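Local atomic coordinates of catechol 2,3-dioxygenase (Pseudomonas sp. KL28, PDB entry 3HPY), a protein that probably catalyses the iron-dependent extradiol ring cleavage of catechol by dioxygen, giving (2Z,4E)-2-hydroxy-6-oxohexa-2,4-dienoate. Residues His24-Val29 against Ser54-Arg59; Lys81-Leu86 against Glu106-Glu111; Leu194-Ser197 against His201-Ala204; His248-Gly253 against Leu282-Asp287; Thr255-Ala258 against Asn264-Glu267. All coordinates share one frame; numbering follows the deposited sequence.

How the interactions relate
All five contacts are buried, but their chemistry differs with their place in the fold. Interactions 1 and 2 lay helices on the same N-terminal sheet: the first pairs two tyrosines through a hydroxyl bond, the second is Leu86 on Phe110 and Asp83 against Val108, with no hydrogen bond across. Interactions 3 and 5 are hairpin pairings within the C-terminal sheet, rich in backbone bonds, and each sends a side chain to 4-methylcatechol; interaction 5 also supplies a metal ligand. Interaction 4 backs a substrate-pocket loop with a tryptophan and meets interaction 5 through His248. Interactions 1 and 5 touch where Phe25 packs on Phe266, while interactions 3 and 4 both reach a second subunit.

Interaction 1. Residues His24-Val29 against Ser54-Arg59; sequences HFYRNV and SCYIIR
Tyr26, on helix 19-29, and Tyr56, at the start of strand 56-60, mark the closest backbone approach, with CA atoms 9.3 Å apart, so their long side chains have to bridge the gap. The two side chains cross at about a right angle, and their ring planes are inclined at 46°, neither stacked nor edge-to-face. Tyr56 CE2 lies over one face of the Tyr26 ring, shifted toward its rim, and comes within 3.4 Å of Tyr26 CZ. The opposite face of that ring is covered by Phe25 CD1 of the same helix. At the ends of the rings Tyr56 OH donates to Tyr26 OH across 2.7 Å. The arrangement seats a helix on the eight-stranded sheet of the vicinal-oxygen-chelate domain, and Tyr56 enters that sheet at a classic beta bulge, where it and Cys55 both face Phe45 of strand 43-46. Its CG lies anti to the backbone N (chi1 -155°), which carries the ring toward the helix. Farther along the strand, Ile58 adds a looser touch, CG2 standing 4.0 Å from Tyr26 CE2. The Tyr26 hydroxyl is hydrogen-bonded a second time, to Asp260 OD2 in the C-terminal half of the chain.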
# COMPACT_ATOMS: atom_id res chain seq x y z
N HIS C 24 21.93 17.92 -10.17
CA HIS C 24 22.08 16.57 -9.65
C HIS C 24 20.92 16.19 -8.75
O HIS C 24 20.32 15.12 -8.90
CB HIS C 24 23.38 16.46 -8.86
CG HIS C 24 23.48 15.21 -8.04
ND1 HIS C 24 23.80 13.98 -8.58
CD2 HIS C 24 23.27 14.99 -6.71
CE1 HIS C 24 23.78 13.06 -7.63
NE2 HIS C 24 23.46 13.65 -6.49
N PHE C 25 20.60 17.06 -7.81
CA PHE C 25 19.53 16.79 -6.87
C PHE C 25 18.17 16.57 -7.54
O PHE C 25 17.57 15.51 -7.39
CB PHE C 25 19.42 17.92 -5.84
CG PHE C 25 18.26 17.76 -4.90
CD1 PHE C 25 17.04 18.38 -5.18
CD2 PHE C 25 18.37 16.97 -3.76
CE1 PHE C 25 15.95 18.21 -4.34
CE2 PHE C 25 17.28 16.79 -2.91
CZ PHE C 25 16.07 17.41 -3.20
N TYR C 26 17.70 17.56 -8.28
CA TYR C 26 16.40 17.46 -8.94
C TYR C 26 16.32 16.40 -10.02
O TYR C 26 15.23 16.00 -10.41
CB TYR C 26 15.99 18.82 -9.51
CG TYR C 26 15.48 19.78 -8.46
CD1 TYR C 26 14.28 19.53 -7.80
CD2 TYR C 26 16.21 20.91 -8.11
CE1 TYR C 26 13.81 20.39 -6.80
CE2 TYR C 26 15.75 21.78 -7.11
CZ TYR C 26 14.55 21.51 -6.46
OH TYR C 26 14.08 22.37 -5.49
N ARG C 27 17.46 15.93 -10.51
CA ARG C 27 17.41 14.93 -11.56
C ARG C 27 17.64 13.50 -11.05
O ARG C 27 16.93 12.58 -11.45
CB ARG C 27 18.44 15.25 -12.64
CG ARG C 27 17.98 14.83 -14.02
CD ARG C 27 19.07 14.14 -14.82
NE ARG C 27 20.17 15.04 -15.15
CZ ARG C 27 21.13 14.73 -16.01
NH1 ARG C 27 21.12 13.55 -16.62
NH2 ARG C 27 22.10 15.60 -16.26
N ASN C 28 18.61 13.34 -10.16
CA ASN C 28 18.97 12.04 -9.62
C ASN C 28 18.31 11.70 -8.29
O ASN C 28 18.20 10.53 -7.93
CB ASN C 28 20.48 11.95 -9.50
CG ASN C 28 21.18 12.11 -10.83
OD1 ASN C 28 22.31 12.58 -10.89
ND2 ASN C 28 20.49 11.72 -11.90
N VAL C 29 17.88 12.72 -7.56
CA VAL C 29 17.22 12.50 -6.28
C VAL C 29 15.70 12.62 -6.42
O VAL C 29 14.98 11.66 -6.17
CB VAL C 29 17.68 13.49 -5.21
CG1 VAL C 29 16.95 13.22 -3.90
CG2 VAL C 29 19.19 13.39 -5.03
N SER C 54 8.26 21.38 -19.75
CA SER C 54 8.79 21.66 -18.42
C SER C 54 7.72 22.08 -17.43
O SER C 54 6.65 22.55 -17.82
CB SER C 54 9.81 22.79 -18.52
OG SER C 54 9.14 24.00 -18.85
N CYS C 55 8.03 21.91 -16.14
CA CYS C 55 7.16 22.29 -15.04
C CYS C 55 8.03 22.84 -13.89
O CYS C 55 7.53 23.45 -12.94
CB CYS C 55 6.37 21.08 -14.53
SG CYS C 55 7.33 19.95 -13.50
N TYR C 56 9.33 22.63 -13.98
CA TYR C 56 10.26 23.10 -12.96
C TYR C 56 11.56 23.56 -13.61
O TYR C 56 12.19 22.81 -14.36
CB TYR C 56 10.56 21.99 -11.95
CG TYR C 56 10.99 22.49 -10.59
CD1 TYR C 56 10.05 22.93 -9.66
CD2 TYR C 56 12.34 22.51 -10.23
CE1 TYR C 56 10.44 23.37 -8.39
CE2 TYR C 56 12.74 22.95 -8.96
CZ TYR C 56 11.78 23.37 -8.05
OH TYR C 56 12.16 23.77 -6.78
N ILE C 57 11.96 24.79 -13.31
CA ILE C 57 13.18 25.35 -13.88
C ILE C 57 14.02 26.04 -12.80
O ILE C 57 13.51 26.87 -12.05
CB ILE C 57 12.88 26.38 -15.00
CG1 ILE C 57 11.80 25.85 -15.96
CG2 ILE C 57 14.13 26.61 -15.82
CD1 ILE C 57 10.40 26.30 -15.63
N ILE C 58 15.30 25.69 -12.74
CA ILE C 58 16.17 26.29 -11.75
C ILE C 58 17.17 27.26 -12.38
O ILE C 58 17.56 27.11 -13.54
CB ILE C 58 16.93 25.22 -10.94
CG1 ILE C 58 17.50 24.16 -11.88
CG2 ILE C 58 16.00 24.59 -9.92
CD1 ILE C 58 18.49 23.23 -11.23
N ARG C 59 17.56 28.25 -11.59
CA ARG C 59 18.49 29.28 -12.02
C ARG C 59 19.42 29.66 -10.86
O ARG C 59 18.95 30.04 -9.78
CB ARG C 59 17.71 30.51 -12.47
CG ARG C 59 18.56 31.72 -12.82
CD ARG C 59 17.68 32.88 -13.32
NE ARG C 59 16.82 33.44 -12.28
CZ ARG C 59 17.19 34.39 -11.43
NH1 ARG C 59 18.41 34.89 -11.49
NH2 ARG C 59 16.33 34.85 -10.53

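Interaction 2. Residues Lys81-Leu86 against Glu106-Glu111; sequences KLDADL and ERVRFE
Leu86 on helix 76-89 and Phe110 on strand 107-111 make the tight part of this contact. Their side chains meet at about a right angle. Leu86 CD2 stands over one face of the phenyl ring, 4.2 Å from its centroid and 14° off the normal, a CH-pi contact, while Leu86 CD1 reaches Phe110 CD2 at 3.6 Å. The ring is brought there by a chi1 of 63°, which sets CG between the backbone N and the carbonyl carbon. One helical turn earlier, Asp83 lies against Val108, whose CG1 is 3.4 Å from Asp83 OD2. That carboxylate finds its polar partners elsewhere: OD1 forms a salt bridge with Arg95 and OD2 is hydrogen-bonded to Thr93. The outer side of the helix is looser and faces solvent. There Lys81 NZ meets Asp85 OD2 at 3.1 Å in a salt bridge within the helix, from the syn side but tilted out of the carboxylate plane. No hydrogen bond links the two segments. Strand 107-111 itself runs between strands 93-96 and 117-121 of the N-terminal sheet; Leu82 carries the helix packing on to Leu120, and Phe110 rests beside Ile118.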
# COMPACT_ATOMS: atom_id res chain seq x y z
N LYS C 81 -8.29 36.57 -23.09
CA LYS C 81 -9.48 36.80 -22.27
C LYS C 81 -9.11 37.11 -20.82
O LYS C 81 -9.58 38.09 -20.23
CB LYS C 81 -10.37 35.56 -22.37
CG LYS C 81 -11.83 35.79 -22.05
CD LYS C 81 -12.11 35.67 -20.58
CE LYS C 81 -13.61 35.72 -20.32
NZ LYS C 81 -13.93 35.62 -18.87
N LEU C 82 -8.25 36.28 -20.23
CA LEU C 82 -7.83 36.48 -18.85
C LEU C 82 -6.95 37.72 -18.67
O LEU C 82 -7.08 38.44 -17.68
CB LEU C 82 -7.14 35.22 -18.33
CG LEU C 82 -8.17 34.09 -18.21
CD1 LEU C 82 -7.47 32.75 -18.08
CD2 LEU C 82 -9.06 34.38 -17.00
N ASP C 83 -6.04 37.96 -19.61
CA ASP C 83 -5.19 39.15 -19.52
C ASP C 83 -6.14 40.35 -19.39
O ASP C 83 -5.97 41.19 -18.50
CB ASP C 83 -4.32 39.27 -20.78
CG ASP C 83 -3.31 40.42 -20.71
OD1 ASP C 83 -2.73 40.75 -21.77
OD2 ASP C 83 -3.09 40.99 -19.62
N ALA C 84 -7.15 40.42 -20.25
CA ALA C 84 -8.11 41.53 -20.24
C ALA C 84 -8.88 41.66 -18.92
O ALA C 84 -9.10 42.77 -18.44
CB ALA C 84 -9.10 41.39 -21.38
N ASP C 85 -9.29 40.53 -18.35
CA ASP C 85 -10.03 40.55 -17.10
C ASP C 85 -9.13 41.00 -15.95
O ASP C 85 -9.60 41.57 -14.97
CB ASP C 85 -10.59 39.16 -16.79
CG ASP C 85 -11.51 38.64 -17.90
OD1 ASP C 85 -12.29 39.44 -18.45
OD2 ASP C 85 -11.46 37.43 -18.20
N LEU C 86 -7.84 40.72 -16.07
CA LEU C 86 -6.89 41.12 -15.03
C LEU C 86 -6.71 42.64 -15.07
O LEU C 86 -6.63 43.29 -14.04
CB LEU C 86 -5.54 40.43 -15.23
CG LEU C 86 -5.48 38.94 -14.86
CD1 LEU C 86 -4.22 38.32 -15.43
CD2 LEU C 86 -5.54 38.78 -13.35
N GLU C 106 4.29 32.86 -25.49
CA GLU C 106 4.23 34.08 -24.71
C GLU C 106 3.31 33.84 -23.52
O GLU C 106 2.37 33.05 -23.61
CB GLU C 106 3.71 35.21 -25.57
CG GLU C 106 2.34 34.93 -26.07
CD GLU C 106 1.76 36.10 -26.83
OE1 GLU C 106 0.57 36.01 -27.19
OE2 GLU C 106 2.48 37.09 -27.06
N ARG C 107 3.60 34.53 -22.43
CA ARG C 107 2.82 34.40 -21.20
C ARG C 107 2.49 35.75 -20.59
O ARG C 107 3.22 36.73 -20.76
CB ARG C 107 3.61 33.58 -20.18
CG ARG C 107 4.86 32.91 -20.76
CD ARG C 107 6.04 33.07 -19.81
NE ARG C 107 7.31 33.05 -20.53
CZ ARG C 107 8.50 33.26 -19.97
NH1 ARG C 107 8.59 33.50 -18.66
NH2 ARG C 107 9.59 33.25 -20.72
N VAL C 108 1.38 35.80 -19.86
CA VAL C 108 0.94 37.02 -19.20
C VAL C 108 1.39 36.94 -17.75
O VAL C 108 1.04 36.00 -17.05
CB VAL C 108 -0.60 37.13 -19.24
CG1 VAL C 108 -1.03 38.49 -18.75
CG2 VAL C 108 -1.10 36.88 -20.65
N ARG C 109 2.19 37.92 -17.31
CA ARG C 109 2.67 37.92 -15.93
C ARG C 109 2.20 39.15 -15.17
O ARG C 109 2.16 40.25 -15.71
CB ARG C 109 4.20 37.87 -15.89
CG ARG C 109 4.77 37.67 -14.49
CD ARG C 109 6.28 37.89 -14.44
NE ARG C 109 7.02 36.95 -15.29
CZ ARG C 109 8.34 37.00 -15.47
NH1 ARG C 109 9.06 37.93 -14.87
NH2 ARG C 109 8.94 36.11 -16.26
N PHE C 110 1.83 38.94 -13.91
CA PHE C 110 1.36 40.03 -13.07
C PHE C 110 1.81 39.78 -11.64
O PHE C 110 2.26 38.68 -11.31
CB PHE C 110 -0.16 40.15 -13.16
CG PHE C 110 -0.90 38.94 -12.65
CD1 PHE C 110 -1.25 38.84 -11.30
CD2 PHE C 110 -1.25 37.91 -13.52
CE1 PHE C 110 -1.94 37.72 -10.83
CE2 PHE C 110 -1.94 36.79 -13.05
CZ PHE C 110 -2.29 36.70 -11.70
N GLU C 111 1.71 40.80 -10.79
CA GLU C 111 2.12 40.67 -9.40
C GLU C 111 0.90 40.71 -8.49
O GLU C 111 -0.01 41.53 -8.69
CB GLU C 111 3.10 41.79 -9.02
CG GLU C 111 3.81 41.57 -7.67
CD GLU C 111 4.64 42.77 -7.23
OE1 GLU C 111 5.47 43.27 -8.03
OE2 GLU C 111 4.47 43.20 -6.06

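Interaction 3. Residues Leu194-Ser197 against His201-Ala204; sequences LSCS and HDIA. With MCT (4-methylcatechol), chain J.
Asp202 OD2 accepts two bonds from 194-197, one from Ser197 OG and one from the backbone N of Cys196, at the turn of a beta hairpin. Ser197 OG approaches OD2 on the syn side at 3.0 Å, while Cys196 N comes from the anti side, with an almost straight N-H line of 174° but 31° out of the carboxylate plane. Cys196 SG lies close by. OD1, the other oxygen, forms a salt bridge with Lys199 inside the turn. Ser195 OG accepts from Ser197 N to make an ST turn and is hydrogen-bonded to Lys199 O. Leu194 and Ile203 form an antiparallel hydrogen-bonded pair, and Asp202 joins Ile203 in facing Leu194, a classic beta bulge; Asp202 N reaches Leu194 O at 2.7 Å. The end of His201 leads away from the hairpin, and a chi1 of 69° leaves the imidazole with its edge turned to 4-methylcatechol. His201 NE2 donates a weak, bent bond to O4 of the ligand, 3.2 Å away. OD2 takes two donors and OD1 a lysine, which would restrain the turn, while the imidazole presents an N-H to a catechol oxygen bound to iron.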
# COMPACT_ATOMS: atom_id res chain seq x y z
N LEU C 194 -6.82 26.91 -2.80
CA LEU C 194 -7.63 27.11 -4.00
C LEU C 194 -7.50 26.05 -5.11
O LEU C 194 -6.41 25.53 -5.36
CB LEU C 194 -7.30 28.49 -4.58
CG LEU C 194 -7.28 29.68 -3.61
CD1 LEU C 194 -6.55 30.84 -4.26
CD2 LEU C 194 -8.70 30.07 -3.21
N SER C 195 -8.61 25.77 -5.79
CA SER C 195 -8.61 24.81 -6.89
C SER C 195 -9.21 25.46 -8.14
O SER C 195 -10.08 26.32 -8.04
CB SER C 195 -9.44 23.57 -6.52
OG SER C 195 -9.59 22.65 -7.61
N CYS C 196 -8.71 25.07 -9.30
CA CYS C 196 -9.23 25.57 -10.58
C CYS C 196 -9.59 24.32 -11.36
O CYS C 196 -9.57 24.31 -12.60
CB CYS C 196 -8.17 26.38 -11.32
SG CYS C 196 -6.63 25.49 -11.71
N SER C 197 -9.94 23.27 -10.63
CA SER C 197 -10.24 21.96 -11.20
C SER C 197 -10.98 21.13 -10.14
O SER C 197 -11.71 21.70 -9.34
CB SER C 197 -8.91 21.27 -11.55
OG SER C 197 -8.14 21.08 -10.37
N HIS C 201 -6.48 21.16 -4.37
CA HIS C 201 -5.93 22.50 -4.58
C HIS C 201 -4.81 22.54 -5.61
O HIS C 201 -4.00 21.61 -5.74
CB HIS C 201 -5.43 23.11 -3.27
CG HIS C 201 -4.22 22.44 -2.71
ND1 HIS C 201 -4.08 21.07 -2.68
CD2 HIS C 201 -3.11 22.94 -2.11
CE1 HIS C 201 -2.94 20.76 -2.09
NE2 HIS C 201 -2.34 21.88 -1.73
N ASP C 202 -4.77 23.63 -6.36
CA ASP C 202 -3.74 23.83 -7.36
C ASP C 202 -2.72 24.82 -6.81
O ASP C 202 -1.59 24.91 -7.29
CB ASP C 202 -4.37 24.34 -8.66
CG ASP C 202 -5.17 23.25 -9.37
OD1 ASP C 202 -4.55 22.43 -10.08
OD2 ASP C 202 -6.40 23.21 -9.18
N ILE C 203 -3.13 25.55 -5.77
CA ILE C 203 -2.27 26.53 -5.14
C ILE C 203 -2.84 26.95 -3.79
O ILE C 203 -4.06 26.90 -3.58
CB ILE C 203 -2.10 27.78 -6.06
CG1 ILE C 203 -0.97 28.67 -5.54
CG2 ILE C 203 -3.41 28.56 -6.13
CD1 ILE C 203 -0.52 29.74 -6.54
N ALA C 204 -1.97 27.34 -2.87
CA ALA C 204 -2.41 27.78 -1.54
C ALA C 204 -1.58 28.96 -1.07
O ALA C 204 -0.46 29.15 -1.53
CB ALA C 204 -2.31 26.63 -0.53
C1 MCT J . -1.13 21.83 3.89
C2 MCT J . 0.07 22.23 3.27
C3 MCT J . 0.38 21.71 1.99
O3 MCT J . 1.52 22.07 1.39
C4 MCT J . -0.50 20.80 1.34
O4 MCT J . -0.18 20.31 0.11
C5 MCT J . -1.71 20.41 1.97
C6 MCT J . -2.01 20.93 3.25
C MCT J . -1.46 22.38 5.25

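Interaction 4. Residues His248-Gly253 against Leu282-Asp287; sequences HGVTRG and LSWTYD. With MCT (4-methylcatechol), chain J.
The substrate-pocket loop 248-253, between strands 246-247 and 254-259, packs against the indole of Trp284 from strand 282-284. The loop backbone lies against the benzo part of the indole, Gly249 C coming within 3.4 Å of Trp284 CZ2. Nearby, Val250 N sits 3.5 Å above the indole plane of Trp284, toward its rim. Val250 then divides its two branches between wall and ligand. CG2 stands over the five-membered ring, 4.2 Å from its centroid and 9° off the normal, which makes a CH-pi contact. The other branch, CG1, is swung by a chi1 of 171° to 4-methylcatechol and meets its C6 at 3.5 Å. The loop belongs to the C-terminal, iron-bearing half of this extradiol dioxygenase, and His248, Val250 and Thr251 all line the pocket in the complex. His248 lays its imidazole face over the catechol ring, with ligand C6 3.3 Å above the imidazole plane, over the centre of that ring; ND1 is also 3.2 Å from C5. NE2 of this histidine is probably hydrogen-bonded to the Tyr257 hydroxyl, and ND1 makes only a weak bond to Gly253 O. Thr251 OG1 approaches the ligand too, 3.5 Å from C5. Trp284 NE1 is weakly bonded to Glu179. Asn135 of a neighbouring subunit packs on Trp284, while Arg252 reaches Asp49 of that subunit in a salt bridge.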
# COMPACT_ATOMS: atom_id res chain seq x y z
N HIS C 248 -1.84 15.32 6.47
CA HIS C 248 -2.34 16.67 6.78
C HIS C 248 -3.82 16.50 7.04
O HIS C 248 -4.42 15.61 6.44
CB HIS C 248 -2.28 17.61 5.56
CG HIS C 248 -0.96 18.24 5.09
ND1 HIS C 248 -0.51 18.04 3.79
CD2 HIS C 248 -0.06 19.01 5.72
CE1 HIS C 248 0.62 18.70 3.66
NE2 HIS C 248 0.91 19.30 4.78
N GLY C 249 -4.48 17.31 7.87
CA GLY C 249 -5.93 17.15 8.02
C GLY C 249 -6.48 17.85 6.78
O GLY C 249 -7.32 17.35 6.02
N VAL C 250 -5.95 19.05 6.63
CA VAL C 250 -6.21 19.92 5.51
C VAL C 250 -5.94 19.00 4.35
O VAL C 250 -4.87 18.40 4.28
CB VAL C 250 -5.16 21.03 5.52
CG1 VAL C 250 -5.23 21.86 4.26
CG2 VAL C 250 -5.33 21.85 6.76
N THR C 251 -6.93 18.85 3.47
CA THR C 251 -6.81 18.02 2.29
C THR C 251 -6.65 16.51 2.50
O THR C 251 -6.78 15.75 1.54
CB THR C 251 -5.67 18.54 1.38
OG1 THR C 251 -4.39 18.11 1.88
CG2 THR C 251 -5.70 20.07 1.35
N ARG C 252 -6.39 16.06 3.72
CA ARG C 252 -6.23 14.63 3.97
C ARG C 252 -5.03 14.08 3.16
O ARG C 252 -4.82 12.88 3.08
CB ARG C 252 -7.49 13.85 3.53
CG ARG C 252 -8.89 14.35 4.00
CD ARG C 252 -9.98 13.47 3.31
NE ARG C 252 -11.38 13.66 3.71
CZ ARG C 252 -12.39 12.97 3.20
NH1 ARG C 252 -12.16 12.04 2.27
NH2 ARG C 252 -13.64 13.18 3.61
N GLY C 253 -4.26 14.98 2.55
CA GLY C 253 -3.13 14.55 1.74
C GLY C 253 -1.88 14.12 2.50
O GLY C 253 -1.31 14.89 3.27
N LEU C 282 -14.26 23.74 3.35
CA LEU C 282 -14.16 23.18 4.70
C LEU C 282 -13.34 24.16 5.53
O LEU C 282 -12.49 24.87 4.99
CB LEU C 282 -13.45 21.82 4.67
CG LEU C 282 -14.08 20.77 3.76
CD1 LEU C 282 -13.23 19.50 3.77
CD2 LEU C 282 -15.50 20.48 4.24
N SER C 283 -13.58 24.22 6.83
CA SER C 283 -12.84 25.15 7.67
C SER C 283 -12.16 24.50 8.86
O SER C 283 -12.66 23.52 9.43
CB SER C 283 -13.77 26.25 8.17
OG SER C 283 -14.37 26.94 7.09
N TRP C 284 -11.01 25.05 9.24
CA TRP C 284 -10.27 24.56 10.39
C TRP C 284 -10.09 25.73 11.36
O TRP C 284 -9.77 26.84 10.93
CB TRP C 284 -8.91 24.01 9.97
CG TRP C 284 -8.99 22.71 9.24
CD1 TRP C 284 -9.39 22.52 7.94
CD2 TRP C 284 -8.73 21.41 9.77
NE1 TRP C 284 -9.40 21.18 7.64
CE2 TRP C 284 -9.00 20.48 8.74
CE3 TRP C 284 -8.30 20.94 11.02
CZ2 TRP C 284 -8.85 19.09 8.93
CZ3 TRP C 284 -8.15 19.56 11.20
CH2 TRP C 284 -8.43 18.66 10.16
N THR C 285 -10.31 25.49 12.64
CA THR C 285 -10.15 26.53 13.65
C THR C 285 -8.66 26.76 13.88
O THR C 285 -7.85 25.85 13.72
CB THR C 285 -10.79 26.12 14.98
OG1 THR C 285 -10.22 24.89 15.42
CG2 THR C 285 -12.29 25.94 14.81
N TYR C 286 -8.29 27.98 14.27
CA TYR C 286 -6.89 28.32 14.51
C TYR C 286 -6.25 27.46 15.60
O TYR C 286 -5.14 26.95 15.43
CB TYR C 286 -6.74 29.79 14.90
CG TYR C 286 -5.30 30.22 15.18
CD1 TYR C 286 -4.42 30.49 14.13
CD2 TYR C 286 -4.83 30.36 16.48
CE1 TYR C 286 -3.10 30.89 14.38
CE2 TYR C 286 -3.51 30.75 16.74
CZ TYR C 286 -2.66 31.01 15.69
OH TYR C 286 -1.36 31.41 15.93
N ASP C 287 -6.95 27.30 16.72
CA ASP C 287 -6.43 26.54 17.84
C ASP C 287 -6.15 25.09 17.45
O ASP C 287 -5.22 24.47 17.97
CB ASP C 287 -7.41 26.60 19.02
CG ASP C 287 -8.54 25.60 18.91
OD1 ASP C 287 -8.30 24.40 19.18
OD2 ASP C 287 -9.67 26.00 18.56
C1 MCT J . -1.13 21.83 3.89
C2 MCT J . 0.07 22.23 3.27
C3 MCT J . 0.38 21.71 1.99
O3 MCT J . 1.52 22.07 1.39
C4 MCT J . -0.50 20.80 1.34
O4 MCT J . -0.18 20.31 0.11
C5 MCT J . -1.71 20.41 1.97
C6 MCT J . -2.01 20.93 3.25
C MCT J . -1.46 22.38 5.25

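Interaction 5. Residues Thr255-Ala258 against Asn264-Glu267; sequences TIYA and NRFE. With FE (Fe (III) ion), chain I; MCT (4-methylcatechol), chain J.
The Tyr257 ring has the aliphatic part of Arg265 over one face, with Arg265 CD 4.0 Å above the plane and displaced toward the rim, and in its plane, at the edge, Glu267 CB and O3 of 4-methylcatechol. The guanidinium lies oblique to the ring, and its polar end goes to Asp242 and His215 O. The Glu267 carboxylate is likewise inclined, 46° from the ring, and its OE2 comes obliquely to within 3.3 Å of Tyr257 CE1. Tyr257 OH donates to ligand O3 at 2.7 Å. Tyr257 and Glu267 share one face of a beta hairpin formed by strands 254-259 and 265-270, whose local axes run at 163°. The two form a non-hydrogen-bonded pair, followed by a hydrogen-bonded pair, Ala258 with Phe266, in which Phe266 N is 3.0 Å from Ala258 O. On the reverse face Ala258 CB touches Phe266 CZ at 3.5 Å, next to Met234 of helix 224-236. Glu267 OE1, which is also hydrogen-bonded to Ser218, binds the iron and completes with His154 and His216 the two-histidine-one-carboxylate facial triad of extradiol dioxygenases. With chi1 at 170° the glutamate chain runs out extended to the metal. Ligand O3 and O4 bind the same iron, so the oxygen that accepts from the tyrosine is also a metal ligand.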
# COMPACT_ATOMS: atom_id res chain seq x y z
N THR C 255 1.96 13.31 3.14
CA THR C 255 3.10 14.04 2.61
C THR C 255 4.37 13.97 3.43
O THR C 255 4.42 13.40 4.51
CB THR C 255 2.72 15.52 2.50
OG1 THR C 255 3.79 16.26 1.88
CG2 THR C 255 2.50 16.08 3.90
N ILE C 256 5.40 14.61 2.87
CA ILE C 256 6.70 14.73 3.50
C ILE C 256 7.30 16.05 3.05
O ILE C 256 7.26 16.37 1.85
CB ILE C 256 7.67 13.62 3.07
CG1 ILE C 256 7.20 12.27 3.59
CG2 ILE C 256 9.08 13.94 3.59
CD1 ILE C 256 8.16 11.12 3.33
N TYR C 257 7.85 16.81 3.99
CA TYR C 257 8.50 18.07 3.65
C TYR C 257 10.01 17.89 3.78
O TYR C 257 10.50 17.43 4.81
CB TYR C 257 8.06 19.20 4.58
CG TYR C 257 6.71 19.82 4.30
CD1 TYR C 257 6.07 19.65 3.07
CD2 TYR C 257 6.07 20.58 5.27
CE1 TYR C 257 4.82 20.22 2.82
CE2 TYR C 257 4.83 21.16 5.04
CZ TYR C 257 4.21 20.98 3.81
OH TYR C 257 2.97 21.54 3.60
N ALA C 258 10.73 18.28 2.73
CA ALA C 258 12.18 18.17 2.72
C ALA C 258 12.76 19.45 2.15
O ALA C 258 12.02 20.30 1.65
CB ALA C 258 12.61 16.98 1.88
N ASN C 264 15.50 25.36 -0.55
CA ASN C 264 14.16 25.48 -1.10
C ASN C 264 13.38 24.25 -0.65
O ASN C 264 13.72 23.12 -1.01
CB ASN C 264 14.20 25.52 -2.62
CG ASN C 264 14.91 26.73 -3.17
OD1 ASN C 264 15.77 26.62 -4.05
ND2 ASN C 264 14.55 27.91 -2.66
N ARG C 265 12.33 24.46 0.14
CA ARG C 265 11.50 23.36 0.60
C ARG C 265 10.62 22.85 -0.54
O ARG C 265 10.07 23.64 -1.32
CB ARG C 265 10.60 23.81 1.75
CG ARG C 265 9.68 22.71 2.28
CD ARG C 265 8.62 23.21 3.25
NE ARG C 265 9.15 23.62 4.55
CZ ARG C 265 9.16 24.88 4.98
NH1 ARG C 265 8.67 25.85 4.22
NH2 ARG C 265 9.64 25.17 6.18
N PHE C 266 10.49 21.53 -0.64
CA PHE C 266 9.63 20.94 -1.65
C PHE C 266 8.78 19.91 -0.92
O PHE C 266 9.02 19.59 0.25
CB PHE C 266 10.44 20.30 -2.77
CG PHE C 266 11.22 19.08 -2.35
CD1 PHE C 266 10.67 17.81 -2.49
CD2 PHE C 266 12.50 19.20 -1.84
CE1 PHE C 266 11.39 16.68 -2.12
CE2 PHE C 266 13.22 18.08 -1.47
CZ PHE C 266 12.67 16.81 -1.61
N GLU C 267 7.76 19.39 -1.60
CA GLU C 267 6.89 18.39 -1.00
C GLU C 267 6.56 17.27 -1.98
O GLU C 267 6.45 17.51 -3.20
CB GLU C 267 5.59 19.05 -0.53
CG GLU C 267 4.49 18.11 -0.09
CD GLU C 267 3.15 18.82 0.07
OE1 GLU C 267 2.77 19.56 -0.86
OE2 GLU C 267 2.48 18.65 1.11
FE FE I . 1.64 21.30 -0.29
C1 MCT J . -1.13 21.83 3.89
C2 MCT J . 0.07 22.23 3.27
C3 MCT J . 0.38 21.71 1.99
O3 MCT J . 1.52 22.07 1.39
C4 MCT J . -0.50 20.80 1.34
O4 MCT J . -0.18 20.31 0.11
C5 MCT J . -1.71 20.41 1.97
C6 MCT J . -2.01 20.93 3.25
C MCT J . -1.46 22.38 5.25